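Local coordinates for protein glutaconate coenzyme a-transferase (Acidaminococcus fermentans, PDB 1POI) that forms the large subunit of the enzyme that transfers coenzyme A from acetyl-CoA to (R)-2-hydroxyglutarate and related compounds such as glutaconate in glutamate degradation, at residues F282-K285 with E289-N292; Q102-M107 with T122-S127. All coordinates share one frame; numbering follows the deposited sequence.

Interaction 1 of 2, residues F282-K285 with E289-N292; sequences FDLK and EYLN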
# COMPACT_ATOMS: atom_id res chain seq x y z
N PHE A 282 29.08 -28.70 -5.06
CA PHE A 282 30.41 -28.68 -5.63
C PHE A 282 30.53 -28.60 -7.14
O PHE A 282 31.43 -27.94 -7.65
CB PHE A 282 31.21 -29.84 -5.06
CG PHE A 282 31.19 -29.88 -3.55
CD1 PHE A 282 31.75 -28.84 -2.80
CD2 PHE A 282 30.55 -30.93 -2.88
CE1 PHE A 282 31.69 -28.85 -1.42
CE2 PHE A 282 30.48 -30.94 -1.47
CZ PHE A 282 31.04 -29.90 -0.74
N ASP A 283 29.60 -29.21 -7.86
CA ASP A 283 29.64 -29.16 -9.31
C ASP A 283 29.15 -27.86 -9.94
O ASP A 283 29.46 -27.61 -11.11
CB ASP A 283 28.91 -30.35 -9.92
CG ASP A 283 29.81 -31.58 -10.06
OD1 ASP A 283 31.04 -31.43 -10.22
OD2 ASP A 283 29.26 -32.71 -10.01
N LEU A 284 28.43 -27.03 -9.19
CA LEU A 284 27.90 -25.78 -9.76
C LEU A 284 28.78 -24.56 -9.47
O LEU A 284 29.14 -24.32 -8.32
CB LEU A 284 26.48 -25.54 -9.27
CG LEU A 284 25.57 -26.77 -9.36
CD1 LEU A 284 24.19 -26.45 -8.84
CD2 LEU A 284 25.49 -27.22 -10.79
N LYS A 285 29.10 -23.79 -10.51
CA LYS A 285 29.95 -22.61 -10.42
C LYS A 285 29.41 -21.45 -9.59
O LYS A 285 30.17 -20.68 -9.00
CB LYS A 285 30.27 -22.08 -11.82
CG LYS A 285 31.22 -20.89 -11.82
CD LYS A 285 31.27 -20.19 -13.18
CE LYS A 285 32.14 -18.93 -13.11
NZ LYS A 285 32.12 -18.10 -14.36
N GLU A 289 23.67 -20.93 -11.75
CA GLU A 289 23.68 -22.33 -12.18
C GLU A 289 22.67 -23.16 -11.42
O GLU A 289 22.11 -24.12 -11.96
CB GLU A 289 25.06 -22.95 -11.98
CG GLU A 289 26.11 -22.38 -12.88
CD GLU A 289 27.06 -23.41 -13.42
OE1 GLU A 289 27.18 -24.52 -12.84
OE2 GLU A 289 27.69 -23.11 -14.46
N TYR A 290 22.49 -22.84 -10.15
CA TYR A 290 21.55 -23.56 -9.31
C TYR A 290 20.12 -23.26 -9.82
O TYR A 290 19.31 -24.17 -10.00
CB TYR A 290 21.73 -23.11 -7.86
CG TYR A 290 20.77 -23.74 -6.86
CD1 TYR A 290 21.02 -24.99 -6.32
CD2 TYR A 290 19.65 -23.03 -6.40
CE1 TYR A 290 20.20 -25.53 -5.36
CE2 TYR A 290 18.82 -23.58 -5.42
CZ TYR A 290 19.11 -24.83 -4.91
OH TYR A 290 18.29 -25.38 -3.95
N LEU A 291 19.85 -21.99 -10.10
CA LEU A 291 18.53 -21.58 -10.57
C LEU A 291 18.20 -22.23 -11.90
O LEU A 291 17.11 -22.78 -12.10
CB LEU A 291 18.44 -20.05 -10.69
CG LEU A 291 18.59 -19.32 -9.35
CD1 LEU A 291 18.47 -17.84 -9.57
CD2 LEU A 291 17.56 -19.81 -8.33
N ASN A 292 19.17 -22.20 -12.81
CA ASN A 292 18.96 -22.78 -14.11
C ASN A 292 18.76 -24.28 -14.05
O ASN A 292 17.88 -24.83 -14.72
CB ASN A 292 20.08 -22.34 -15.04
CG ASN A 292 19.87 -20.94 -15.54
OD1 ASN A 292 18.80 -20.38 -15.40
ND2 ASN A 292 20.89 -20.36 -16.16
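Glu289, in the first turn of helix 287-294, folds its side chain back onto Leu284 and Lys285 in the preceding loop. CG lies beside the backbone N and a bend at chi2 (-140°) carries the carboxylate to the loop backbone, where OE1 accepts a hydrogen bond from Lys285 N at 3.1 Å. The bond is fairly straight, 155° at the hydrogen, but the N-H arrives from above the carboxylate plane, 75° out of it. Glu289 CB lies 4.0 Å from Leu284 CB, while the carboxylate carbon CD of Glu289 is 3.8 Å from Lys285 CB. An alanine here would remove the carboxylate, and would probably leave Lys285 N without this acceptor and uncover one flank of Leu284. Lys285 NZ and Glu289 OE2 are 6.7 Å apart, so no salt bridge joins them. At Tyr290 the contact turns apolar: Leu284 CD1 comes to 3.9 Å from Tyr290 CA and stands at the ring's edge, near its plane. The ring meets that of Phe36 with the two planes nearly perpendicular, and its OH is hydrogen-bonded to His245. Farther along, Asn292 faces another copy of this protein, its OD1 bonded to Thr297 N there. Asp286 OD1 accepts the Glu289 N-H, N-capping helix 287-294; Glu289 answers onto Lys285 N, one residue before the cap, which resembles a capping box shifted by one residue.

Interaction 2 of 2, residues Q102-M107 with T122-S127; sequences QDVIYM and TLMQGS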
# COMPACT_ATOMS: atom_id res chain seq x y z
N GLN A 102 15.80 -24.15 23.41
CA GLN A 102 15.69 -23.16 22.33
C GLN A 102 15.46 -21.74 22.83
O GLN A 102 15.95 -20.76 22.26
CB GLN A 102 14.56 -23.57 21.40
CG GLN A 102 14.41 -22.71 20.18
CD GLN A 102 13.41 -23.30 19.22
OE1 GLN A 102 13.67 -24.33 18.60
NE2 GLN A 102 12.26 -22.66 19.09
N ASP A 103 14.72 -21.63 23.92
CA ASP A 103 14.39 -20.34 24.52
C ASP A 103 15.69 -19.63 24.86
O ASP A 103 15.92 -18.49 24.43
CB ASP A 103 13.55 -20.59 25.77
CG ASP A 103 12.45 -21.59 25.51
OD1 ASP A 103 11.81 -21.49 24.44
OD2 ASP A 103 12.24 -22.50 26.35
N VAL A 104 16.58 -20.35 25.54
CA VAL A 104 17.87 -19.82 25.93
C VAL A 104 18.69 -19.40 24.71
O VAL A 104 19.30 -18.34 24.74
CB VAL A 104 18.64 -20.82 26.80
CG1 VAL A 104 20.08 -20.38 27.02
CG2 VAL A 104 17.95 -20.95 28.12
N ILE A 105 18.68 -20.19 23.65
CA ILE A 105 19.43 -19.84 22.45
C ILE A 105 18.96 -18.52 21.83
O ILE A 105 19.76 -17.66 21.47
CB ILE A 105 19.34 -20.95 21.39
CG1 ILE A 105 20.06 -22.21 21.88
CG2 ILE A 105 19.93 -20.46 20.04
CD1 ILE A 105 21.53 -22.24 21.57
N TYR A 106 17.65 -18.35 21.66
CA TYR A 106 17.15 -17.11 21.08
C TYR A 106 17.43 -15.96 22.04
O TYR A 106 17.70 -14.85 21.62
CB TYR A 106 15.67 -17.25 20.66
CG TYR A 106 15.54 -17.87 19.29
CD1 TYR A 106 15.68 -17.08 18.15
CD2 TYR A 106 15.45 -19.25 19.12
CE1 TYR A 106 15.74 -17.65 16.89
CE2 TYR A 106 15.51 -19.85 17.86
CZ TYR A 106 15.67 -19.04 16.75
OH TYR A 106 15.81 -19.60 15.49
N MET A 107 17.41 -16.24 23.34
CA MET A 107 17.75 -15.22 24.33
C MET A 107 19.24 -14.84 24.15
O MET A 107 19.57 -13.68 23.89
CB MET A 107 17.51 -15.70 25.77
CG MET A 107 16.06 -15.98 26.10
SD MET A 107 15.03 -14.62 26.71
CE MET A 107 15.68 -13.20 25.86
N THR A 122 15.61 -18.00 34.46
CA THR A 122 15.06 -18.95 35.41
C THR A 122 14.59 -20.20 34.61
O THR A 122 13.56 -20.80 34.93
CB THR A 122 13.92 -18.31 36.18
OG1 THR A 122 13.49 -17.12 35.49
CG2 THR A 122 14.35 -17.95 37.58
N LEU A 123 15.38 -20.60 33.61
CA LEU A 123 15.03 -21.72 32.74
C LEU A 123 16.13 -22.76 32.71
O LEU A 123 17.28 -22.44 32.98
CB LEU A 123 14.78 -21.22 31.30
CG LEU A 123 13.61 -20.27 31.01
CD1 LEU A 123 13.74 -19.67 29.64
CD2 LEU A 123 12.29 -21.01 31.15
N MET A 124 15.77 -23.98 32.31
CA MET A 124 16.69 -25.11 32.19
C MET A 124 17.02 -25.84 33.49
O MET A 124 17.55 -26.95 33.44
CB MET A 124 17.98 -24.72 31.47
CG MET A 124 17.77 -24.22 30.06
SD MET A 124 19.31 -23.85 29.17
CE MET A 124 20.47 -24.04 30.46
N GLN A 125 16.66 -25.27 34.63
CA GLN A 125 16.95 -25.90 35.92
C GLN A 125 16.10 -27.13 36.16
O GLN A 125 15.01 -27.26 35.60
CB GLN A 125 16.77 -24.91 37.08
CG GLN A 125 15.34 -24.50 37.40
CD GLN A 125 14.83 -23.35 36.55
OE1 GLN A 125 15.46 -22.96 35.56
NE2 GLN A 125 13.69 -22.78 36.93
N GLY A 126 16.60 -28.05 36.98
CA GLY A 126 15.85 -29.24 37.31
C GLY A 126 15.61 -30.12 36.10
O GLY A 126 14.84 -31.10 36.16
N SER A 127 16.27 -29.76 34.99
CA SER A 127 16.17 -30.50 33.76
C SER A 127 17.55 -31.05 33.51
O SER A 127 18.53 -30.58 34.08
CB SER A 127 15.73 -29.60 32.60
OG SER A 127 16.82 -29.05 31.87
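Val104 takes a chi1 of 170°, which sets CG1 opposite its backbone N and turns the other methyl, CG2, towards Met124, whose own CG stands beside its backbone N (chi1 -61°) before the chain runs straight on to the sulfur. The two side chains cross at about a right angle and meet through CG2 and the thioether: Val104 CG2 is 3.4 Å from Met124 SD and 3.8 Å from Met124 CG. The methyl and the sulfur are thus in close packing. Leu123 adds two looser touches beside this one. Its CD1 reaches 4.0 Å from Asp103 CB, so the leucine meets the methylene of the aspartate, and its CB lies 4.5 Å from Val104 CG2. No hydrogen bond crosses between the segments, and all four touching residues are buried.

The polar bonds instead shape the loop from within. Gln125 NE2 donates to Thr122 O at 2.8 Å, with the carbonyl oxygen in the amide plane of Gln125 but the donor 60° above the carbonyl plane; the same nitrogen also bonds to the backbone of a chain of another protein in the assembly. A type II turn then runs from Met124 to Ser127, with Gly126 at its third position, where the positive phi favours glycine. Ser127 is the N-cap of helix 128-131. Across the contact, Ser101 OG is hydrogen-bonded to Val104 N, an N-cap at the start of helix 102-114. This is the packing of a helix start against a returning loop in the alpha/beta fold of the CoA-transferase family: helix 102-114 follows strand 96-99, the outermost of the parallel sheet within this chain, and strand 118-121 leads the chain back past it.

How the interactions relate
The two contacts lie on opposite sides of the chain's centre, about 40 Å apart between their own centres, and share no helix or strand. Interaction 1 is a surface contact spanning only three intervening residues, and it mixes a carboxylate-to-backbone hydrogen bond with leucine packing. Interaction 2 is buried, spans fourteen residues that include the rest of a helix and a strand, and relies on apolar contact alone, its polar bonds staying within one segment or going to outside partners. Both approach the start of a helix and both border other subunits: the 289-292 side meets another copy of this protein, whereas 102-107 and 122-127 lie largely against a chain of another protein, with Met107 and Thr122 also touching a further copy of this one.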